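Local coordinates for CalS11 (Micromonospora echinospora, PDB 3TOS), which is a methyltransferase of calicheamicin biosynthesis, probably acting on oxygen, that binds S-adenosyl-L-homocysteine in a Rossmann-like fold, at residues T54-M59 / L84-A89; V72-G77 / R173-N178; V161-E164 / E169-P172. All coordinates share one frame; numbering follows the deposited sequence.

Contact 1 packs two helices together beside the central sheet of a Rossmann-like methyltransferase; contacts 2 and 3 set helix 167-177 on that sheet. Strand 72-76 belongs to contact 2 and also meets contact 1: Ile73 touches Phe87 (Phe87 CD2 to Ile73 CG2 3.8 Å), while Met74 points from the other face to helix 167-177. Contacts 2 and 3 have centres about 6 Å apart, and Phe76 CE1 packs on Val171 CG2 at 3.8 Å. Contact 1 lies about 19 Å from contact 2 and 21 Å from contact 3, centre to centre. All approach S-adenosyl-L-homocysteine: Gly77 of contact 2 bonds it, and the side chains of Met59 and Thr170 come within about 7 and 6 Å.

Contact 1. Residues T54-M59 / L84-A89; sequences TDLLSM and LGTFAA. With EDO (1,2-ethanediol), chain R.
Selenomethionine Met59 meets Phe87 in a Met-aromatic contact between two helices, 50-65 and 82-94, that pack beside the sheet of the Rossmann-like methyltransferase fold. Their short axes approach to 10.2 Å and cross at -50°. Met59 starts toward its neighbour: CB lies 3.9 Å from Thr86 CG2 and equally near Phe87 CE1, filling the angle between methyl group and ring. The chain then bends at chi2 and again at chi3 (100°), which turns the tip back from helix 82-94. On the way SE passes 3.8 Å from Phe87 CZ and stands 57° off the ring normal, an oblique approach to the aromatic group. CE, beyond it, reaches C1 of a 1,2-ethanediol molecule at 3.7 Å, probably a remnant of the crystallisation liquor. The same Met59 touches Tyr187 of strand 183-188, while Phe87 continues inward onto Ile73 and Leu185 of the sheet. Leu56 adds its branch point to the methyl of Thr86, and also packs on Leu56 of the second subunit, which places this helix pair at a subunit interface. Thr86 keeps its two branches apart in use: CG2 serves the apolar side, and OG1 bonds the backbone O of Arg82. A water completes the polar edge, donating to Asp55 OD2 at 2.6 Å and to Thr86 OG1 at 2.8 Å.

Contact 2. Residues V72-G77 / R173-N178; sequences VIMEFG and RYLAEN. With SAH (S-adenosyl-L-homocysteine), chain O.
With CG of selenomethionine Met74 anti to its carbonyl carbon (chi1 -66°) and the chain extended beyond it, the side chain runs straight out from strand 72-76 to Tyr174, whose own CG lies anti to the backbone N (chi1 179°), a setting that carries the ring toward the strand. Only the methyl end makes the contact. Met74 CE rests 3.6 Å from Tyr174 CE2, approaching the ring obliquely, and 4.2 Å from Leu175 CD2, against two consecutive residues of helix 167-177. Ile183 of the neighbouring strand 183-188 touches Met74 as well. The ring is held from elsewhere too: the amide ND2 of Asn178 sits over its centre, 3.3 Å above the plane, while donating to the backbone Tyr174 O at 2.9 Å in a nearly straight bond (164°). Arg102 NH1 ties the two together, bonding both Tyr174 OH and Asn178 OD1. Just past the C-terminal end of the strand, Gly77 O accepts a 2.8 Å hydrogen bond from the amino N of S-adenosyl-L-homocysteine, and Glu75 OE2, bonded to His83, comes within 2.9 Å of that same N. Met74 thus packs the side of the strand that faces helix 167-177; the acidic strand end and following glycine, at the amino-acid part of the bound S-adenosyl-L-homocysteine, are consistent with the first conserved motif of class I methyltransferases.

Contact 3. Residues V161-E164 / E169-P172; sequences VLVE and ETVP
Strand 160-164 and helix 167-177, joined by a short turn, come nearest at Val163 and Thr170, whose CA atoms are 7.1 Å apart; the helix is kinked at Pro172, whose N has no bond to the preceding turn. Both side chains leave the backbone toward each other and then run by one another, pointing opposite ways. Val163 does the touching with CG1, which is anti to its backbone N (chi1 -178°) and lies 3.7 Å from Thr170 CB. Thr170 in turn lays its methyl CG2 alongside the end of the strand, 3.7 Å from Glu164 O, although the Glu164 side chain itself points away. The remaining branch, OG1, stands between backbone N and carbonyl carbon (chi1 62°), and from there it donates to a water at 2.7 Å. That water donates a hydrogen bond to Val163 O at 2.8 Å, linking the two elements by a single polar bridge beside their apolar contact. Asp166 and the N of Val167, in and just after the turn, hydrogen-bond S-adenosyl-L-homocysteine, so the contact lies next to the strand-helix junction that binds the ligand, the Thr170 side chain about 6 Å from it. The strand is at the edge of the sheet within this chain. Val163 bonds Gly105 and Asp107 of strand 103-107 through its backbone, Phe106 there packs on Val163, Thr170 and Val171, and Leu162 faces helix 136-148 instead, while helix 167-177 leads over to strand 183-188 in a beta-alpha-beta crossover.

Contact 1. Residues T54-M59 / L84-A89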
loop_
_atom_site.group_PDB
_atom_site.type_symbol
_atom_site.label_atom_id
_atom_site.label_comp_id
_atom_site.label_asym_id
_atom_site.label_seq_id
_atom_site.Cartn_x
_atom_site.Cartn_y
_atom_site.Cartn_z
ATOM N N THR B 54 26.253 16.191 -1.562
ATOM C CA THR B 54 25.190 15.772 -2.473
ATOM C C THR B 54 25.702 14.586 -3.338
ATOM O O THR B 54 25.002 13.591 -3.547
ATOM C CB THR B 54 24.755 16.948 -3.406
ATOM O OG1 THR B 54 24.247 18.001 -2.591
ATOM C CG2 THR B 54 23.612 16.496 -4.301
ATOM N N ASP B 55 26.929 14.695 -3.812
ATOM C CA ASP B 55 27.546 13.600 -4.589
ATOM C C ASP B 55 27.598 12.308 -3.776
ATOM O O ASP B 55 27.225 11.262 -4.283
ATOM C CB ASP B 55 28.955 14.021 -5.050
ATOM C CG ASP B 55 29.665 12.909 -5.773
ATOM O OD1 ASP B 55 29.348 12.753 -6.983
ATOM O OD2 ASP B 55 30.464 12.144 -5.170
ATOM N N LEU B 56 27.985 12.424 -2.515
ATOM C CA LEU B 56 28.064 11.292 -1.611
ATOM C C LEU B 56 26.695 10.629 -1.420
ATOM O O LEU B 56 26.574 9.431 -1.549
ATOM C CB LEU B 56 28.728 11.718 -0.282
ATOM C CG LEU B 56 28.927 10.594 0.744
ATOM C CD1 LEU B 56 30.019 11.060 1.696
ATOM C CD2 LEU B 56 27.633 10.244 1.505
ATOM N N LEU B 57 25.674 11.431 -1.178
ATOM C CA LEU B 57 24.363 10.912 -0.952
ATOM C C LEU B 57 23.847 10.259 -2.249
ATOM O O LEU B 57 23.096 9.285 -2.214
ATOM C CB LEU B 57 23.409 12.012 -0.483
ATOM C CG LEU B 57 23.737 12.606 0.895
ATOM C CD1 LEU B 57 22.859 13.824 1.115
ATOM C CD2 LEU B 57 23.526 11.541 1.981
ATOM N N SER B 58 24.188 10.836 -3.432
ATOM C CA SER B 58 23.738 10.241 -4.706
ATOM C C SER B 58 24.422 8.886 -4.949
ATOM O O SER B 58 23.744 7.924 -5.363
ATOM C CB SER B 58 24.043 11.163 -5.892
ATOM O OG SER B 58 23.169 12.281 -5.800
HETATM N N MSE B 59 25.717 8.772 -4.651
HETATM C CA MSE B 59 26.387 7.463 -4.772
HETATM C C MSE B 59 25.762 6.423 -3.846
HETATM O O MSE B 59 25.608 5.244 -4.239
HETATM C CB MSE B 59 27.888 7.575 -4.531
HETATM C CG MSE B 59 28.645 8.452 -5.545
HETATM SE SE MSE B 59 28.338 8.026 -7.425
HETATM C CE MSE B 59 27.038 9.415 -7.864
ATOM N N LEU B 84 35.317 6.098 -6.011
ATOM C CA LEU B 84 35.795 4.765 -5.604
ATOM C C LEU B 84 35.948 4.721 -4.093
ATOM O O LEU B 84 35.604 3.722 -3.466
ATOM C CB LEU B 84 37.145 4.420 -6.243
ATOM C CG LEU B 84 37.178 4.362 -7.786
ATOM C CD1 LEU B 84 38.500 3.838 -8.352
ATOM C CD2 LEU B 84 35.961 3.623 -8.369
ATOM N N GLY B 85 36.426 5.833 -3.511
ATOM C CA GLY B 85 36.526 5.990 -2.043
ATOM C C GLY B 85 35.150 5.806 -1.468
ATOM O O GLY B 85 34.965 5.063 -0.496
ATOM N N THR B 86 34.176 6.528 -2.031
ATOM C CA THR B 86 32.808 6.460 -1.539
ATOM C C THR B 86 32.262 5.005 -1.565
ATOM O O THR B 86 31.737 4.510 -0.581
ATOM C CB THR B 86 31.891 7.361 -2.368
ATOM O OG1 THR B 86 32.479 8.687 -2.360
ATOM C CG2 THR B 86 30.506 7.379 -1.710
ATOM N N PHE B 87 32.389 4.354 -2.731
ATOM C CA PHE B 87 31.963 2.943 -2.861
ATOM C C PHE B 87 32.687 1.999 -1.890
ATOM O O PHE B 87 32.049 1.093 -1.345
ATOM C CB PHE B 87 32.144 2.447 -4.288
ATOM C CG PHE B 87 31.241 3.132 -5.285
ATOM C CD1 PHE B 87 29.950 3.465 -4.961
ATOM C CD2 PHE B 87 31.733 3.500 -6.540
ATOM C CE1 PHE B 87 29.104 4.163 -5.956
ATOM C CE2 PHE B 87 30.956 4.164 -7.483
ATOM C CZ PHE B 87 29.621 4.491 -7.214
ATOM N N ALA B 88 34.013 2.201 -1.677
ATOM C CA ALA B 88 34.721 1.339 -0.759
ATOM C C ALA B 88 34.158 1.418 0.667
ATOM O O ALA B 88 34.037 0.379 1.360
ATOM C CB ALA B 88 36.208 1.715 -0.745
ATOM N N ALA B 89 33.812 2.636 1.105
ATOM C CA ALA B 89 33.272 2.814 2.441
ATOM C C ALA B 89 31.846 2.257 2.504
ATOM O O ALA B 89 31.468 1.604 3.478
ATOM C CB ALA B 89 33.299 4.313 2.851
HETATM C C1 EDO R . 26.900 12.958 -8.899
HETATM O O1 EDO R . 27.413 13.920 -8.008
HETATM C C2 EDO R . 26.708 13.718 -10.229
HETATM O O2 EDO R . 27.893 14.433 -10.639
HETATM O O HOH W 1 31.079 11.087 -2.878
#

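Contact 2. Residues V72-G77 / R173-N178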
loop_
_atom_site.group_PDB
_atom_site.type_symbol
_atom_site.label_atom_id
_atom_site.label_comp_id
_atom_site.label_asym_id
_atom_site.label_seq_id
_atom_site.Cartn_x
_atom_site.Cartn_y
_atom_site.Cartn_z
ATOM N N VAL B 72 29.339 -6.663 -9.930
ATOM C CA VAL B 72 30.384 -5.681 -9.580
ATOM C C VAL B 72 29.922 -4.257 -9.828
ATOM O O VAL B 72 28.883 -3.993 -10.426
ATOM C CB VAL B 72 31.708 -5.964 -10.345
ATOM C CG1 VAL B 72 32.114 -7.469 -10.215
ATOM C CG2 VAL B 72 31.540 -5.628 -11.821
ATOM N N ILE B 73 30.710 -3.334 -9.290
ATOM C CA ILE B 73 30.558 -1.875 -9.482
ATOM C C ILE B 73 31.728 -1.439 -10.357
ATOM O O ILE B 73 32.903 -1.754 -10.039
ATOM C CB ILE B 73 30.621 -1.110 -8.112
ATOM C CG1 ILE B 73 29.432 -1.551 -7.252
ATOM C CG2 ILE B 73 30.579 0.425 -8.381
ATOM C CD1 ILE B 73 29.559 -1.028 -5.775
HETATM N N MSE B 74 31.397 -0.785 -11.477
HETATM C CA MSE B 74 32.413 -0.219 -12.374
HETATM C C MSE B 74 32.258 1.275 -12.501
HETATM O O MSE B 74 31.122 1.753 -12.647
HETATM C CB MSE B 74 32.305 -0.848 -13.771
HETATM C CG MSE B 74 32.646 -2.335 -13.756
HETATM SE SE MSE B 74 32.620 -2.937 -15.614
HETATM C CE MSE B 74 33.475 -4.601 -15.232
ATOM N N GLU B 75 33.377 2.030 -12.440
ATOM C CA GLU B 75 33.350 3.468 -12.751
ATOM C C GLU B 75 34.245 3.664 -13.937
ATOM O O GLU B 75 35.377 3.198 -13.929
ATOM C CB GLU B 75 33.810 4.362 -11.588
ATOM C CG GLU B 75 33.683 5.851 -12.059
ATOM C CD GLU B 75 34.022 6.847 -10.985
ATOM O OE1 GLU B 75 35.018 6.623 -10.234
ATOM O OE2 GLU B 75 33.323 7.859 -10.916
ATOM N N PHE B 76 33.719 4.296 -14.979
ATOM C CA PHE B 76 34.522 4.654 -16.142
ATOM C C PHE B 76 34.789 6.159 -16.016
ATOM O O PHE B 76 33.894 7.007 -16.230
ATOM C CB PHE B 76 33.753 4.332 -17.418
ATOM C CG PHE B 76 33.148 2.945 -17.387
ATOM C CD1 PHE B 76 33.960 1.809 -17.434
ATOM C CD2 PHE B 76 31.754 2.792 -17.276
ATOM C CE1 PHE B 76 33.362 0.496 -17.364
ATOM C CE2 PHE B 76 31.172 1.520 -17.152
ATOM C CZ PHE B 76 31.999 0.359 -17.240
ATOM N N GLY B 77 36.027 6.489 -15.651
ATOM C CA GLY B 77 36.414 7.908 -15.427
ATOM C C GLY B 77 36.537 8.089 -13.923
ATOM O O GLY B 77 35.544 8.372 -13.239
ATOM N N ARG B 173 39.018 -5.888 -22.722
ATOM C CA ARG B 173 40.039 -6.799 -22.213
ATOM C C ARG B 173 39.667 -7.318 -20.825
ATOM O O ARG B 173 39.757 -8.535 -20.559
ATOM C CB ARG B 173 41.417 -6.093 -22.215
ATOM C CG ARG B 173 42.562 -6.940 -21.598
ATOM C CD ARG B 173 43.917 -6.168 -21.597
ATOM N NE ARG B 173 44.245 -5.732 -22.956
ATOM C CZ ARG B 173 44.363 -4.465 -23.395
ATOM N NH1 ARG B 173 44.618 -4.270 -24.685
ATOM N NH2 ARG B 173 44.231 -3.395 -22.585
ATOM N N TYR B 174 39.264 -6.403 -19.938
ATOM C CA TYR B 174 38.844 -6.782 -18.576
ATOM C C TYR B 174 37.711 -7.790 -18.651
ATOM O O TYR B 174 37.699 -8.815 -17.974
ATOM C CB TYR B 174 38.415 -5.531 -17.750
ATOM C CG TYR B 174 37.970 -5.943 -16.356
ATOM C CD1 TYR B 174 38.844 -6.031 -15.339
ATOM C CD2 TYR B 174 36.660 -6.400 -16.153
ATOM C CE1 TYR B 174 38.413 -6.423 -14.073
ATOM C CE2 TYR B 174 36.210 -6.860 -14.961
ATOM C CZ TYR B 174 37.098 -6.875 -13.901
ATOM O OH TYR B 174 36.689 -7.383 -12.700
ATOM N N LEU B 175 36.739 -7.499 -19.503
ATOM C CA LEU B 175 35.598 -8.409 -19.586
ATOM C C LEU B 175 36.006 -9.797 -20.134
ATOM O O LEU B 175 35.523 -10.851 -19.664
ATOM C CB LEU B 175 34.475 -7.767 -20.414
ATOM C CG LEU B 175 33.805 -6.536 -19.790
ATOM C CD1 LEU B 175 32.987 -5.789 -20.862
ATOM C CD2 LEU B 175 33.001 -7.019 -18.634
ATOM N N ALA B 176 36.880 -9.815 -21.135
ATOM C CA ALA B 176 37.353 -11.094 -21.699
ATOM C C ALA B 176 38.089 -11.930 -20.663
ATOM O O ALA B 176 37.939 -13.170 -20.661
ATOM C CB ALA B 176 38.228 -10.865 -22.897
ATOM N N GLU B 177 38.837 -11.251 -19.784
ATOM C CA GLU B 177 39.574 -11.910 -18.693
ATOM C C GLU B 177 38.702 -12.293 -17.509
ATOM O O GLU B 177 39.151 -13.063 -16.678
ATOM C CB GLU B 177 40.737 -11.006 -18.224
ATOM C CG GLU B 177 41.802 -10.842 -19.335
ATOM C CD GLU B 177 42.889 -9.780 -18.988
ATOM O OE1 GLU B 177 42.830 -9.180 -17.893
ATOM O OE2 GLU B 177 43.794 -9.489 -19.809
ATOM N N ASN B 178 37.469 -11.790 -17.450
ATOM C CA ASN B 178 36.567 -11.967 -16.291
ATOM C C ASN B 178 35.185 -12.426 -16.749
ATOM O O ASN B 178 34.195 -11.691 -16.636
ATOM C CB ASN B 178 36.493 -10.682 -15.439
ATOM C CG ASN B 178 37.840 -10.397 -14.765
ATOM O OD1 ASN B 178 38.129 -10.945 -13.693
ATOM N ND2 ASN B 178 38.695 -9.572 -15.403
HETATM N N SAH O . 34.660 10.338 -11.399
HETATM C CA SAH O . 35.643 11.441 -11.145
HETATM C CB SAH O . 35.730 12.436 -12.289
HETATM C CG SAH O . 36.287 11.796 -13.578
HETATM S SD SAH O . 36.833 13.074 -14.692
HETATM C C SAH O . 35.162 12.163 -9.888
HETATM O O SAH O . 35.835 13.127 -9.409
HETATM O OXT SAH O . 34.184 11.754 -9.249
HETATM C "C5'" SAH O . 36.812 12.251 -16.293
HETATM C "C4'" SAH O . 37.827 11.065 -16.415
HETATM O "O4'" SAH O . 37.516 10.319 -17.600
HETATM C "C3'" SAH O . 39.246 11.620 -16.609
HETATM O "O3'" SAH O . 40.097 11.215 -15.509
HETATM C "C2'" SAH O . 39.652 11.044 -17.954
HETATM O "O2'" SAH O . 41.043 10.675 -18.067
HETATM C "C1'" SAH O . 38.730 9.807 -18.072
HETATM N N9 SAH O . 38.546 9.378 -19.479
HETATM C C8 SAH O . 37.947 10.060 -20.491
HETATM N N7 SAH O . 38.084 9.297 -21.606
HETATM C C5 SAH O . 38.764 8.168 -21.317
HETATM C C6 SAH O . 39.203 6.995 -22.081
HETATM N N6 SAH O . 38.990 6.935 -23.416
HETATM N N1 SAH O . 39.856 6.030 -21.386
HETATM C C2 SAH O . 40.077 6.120 -20.040
HETATM N N3 SAH O . 39.765 7.198 -19.287
HETATM C C4 SAH O . 39.050 8.201 -19.909
#

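Contact 3. Residues V161-E164 / E169-P172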
loop_
_atom_site.group_PDB
_atom_site.type_symbol
_atom_site.label_atom_id
_atom_site.label_comp_id
_atom_site.label_asym_id
_atom_site.label_seq_id
_atom_site.Cartn_x
_atom_site.Cartn_y
_atom_site.Cartn_z
ATOM N N VAL B 161 40.038 -2.852 -8.013
ATOM C CA VAL B 161 40.980 -2.998 -9.092
ATOM C C VAL B 161 40.993 -1.703 -9.876
ATOM O O VAL B 161 39.939 -1.184 -10.284
ATOM C CB VAL B 161 40.497 -4.126 -10.016
ATOM C CG1 VAL B 161 41.332 -4.173 -11.292
ATOM C CG2 VAL B 161 40.565 -5.453 -9.244
ATOM N N LEU B 162 42.174 -1.139 -10.080
ATOM C CA LEU B 162 42.333 -0.006 -10.958
ATOM C C LEU B 162 42.871 -0.497 -12.298
ATOM O O LEU B 162 43.929 -1.177 -12.364
ATOM C CB LEU B 162 43.314 0.970 -10.330
ATOM C CG LEU B 162 42.838 1.496 -8.994
ATOM C CD1 LEU B 162 43.921 2.468 -8.451
ATOM C CD2 LEU B 162 41.462 2.190 -9.032
ATOM N N VAL B 163 42.176 -0.139 -13.360
ATOM C CA VAL B 163 42.591 -0.603 -14.686
ATOM C C VAL B 163 43.055 0.604 -15.479
ATOM O O VAL B 163 42.258 1.503 -15.774
ATOM C CB VAL B 163 41.462 -1.325 -15.416
ATOM C CG1 VAL B 163 41.952 -1.837 -16.767
ATOM C CG2 VAL B 163 40.933 -2.492 -14.571
ATOM N N GLU B 164 44.339 0.631 -15.793
ATOM C CA GLU B 164 44.938 1.853 -16.425
ATOM C C GLU B 164 44.996 1.711 -17.925
ATOM O O GLU B 164 45.512 0.686 -18.437
ATOM C CB GLU B 164 46.366 2.083 -15.911
ATOM C CG GLU B 164 46.439 2.138 -14.397
ATOM C CD GLU B 164 47.858 2.325 -13.894
ATOM O OE1 GLU B 164 48.576 3.216 -14.452
ATOM O OE2 GLU B 164 48.232 1.592 -12.910
ATOM N N GLU B 169 40.066 -0.032 -25.154
ATOM C CA GLU B 169 40.841 -1.307 -25.119
ATOM C C GLU B 169 40.671 -2.061 -23.805
ATOM O O GLU B 169 40.550 -3.316 -23.770
ATOM C CB GLU B 169 42.324 -1.015 -25.390
ATOM C CG GLU B 169 42.646 -0.739 -26.857
ATOM C CD GLU B 169 42.047 0.570 -27.484
ATOM O OE1 GLU B 169 42.372 1.718 -27.063
ATOM O OE2 GLU B 169 41.285 0.438 -28.474
ATOM N N THR B 170 40.727 -1.311 -22.692
ATOM C CA THR B 170 40.866 -1.973 -21.393
ATOM C C THR B 170 39.539 -2.552 -20.910
ATOM O O THR B 170 39.554 -3.494 -20.144
ATOM C CB THR B 170 41.382 -1.013 -20.325
ATOM O OG1 THR B 170 40.441 0.046 -20.169
ATOM C CG2 THR B 170 42.740 -0.421 -20.704
ATOM N N VAL B 171 38.378 -1.986 -21.316
ATOM C CA VAL B 171 37.092 -2.538 -20.849
ATOM C C VAL B 171 36.778 -3.867 -21.532
ATOM O O VAL B 171 36.522 -4.848 -20.871
ATOM C CB VAL B 171 35.904 -1.501 -20.910
ATOM C CG1 VAL B 171 34.534 -2.208 -20.626
ATOM C CG2 VAL B 171 36.165 -0.403 -19.844
ATOM N N PRO B 172 36.909 -3.946 -22.889
ATOM C CA PRO B 172 36.771 -5.277 -23.535
ATOM C C PRO B 172 37.782 -6.307 -22.996
ATOM O O PRO B 172 37.414 -7.467 -22.823
ATOM C CB PRO B 172 37.061 -4.947 -25.011
ATOM C CG PRO B 172 36.460 -3.521 -25.140
ATOM C CD PRO B 172 36.960 -2.858 -23.880
HETATM O O HOH W 2 41.196 1.893 -18.299
#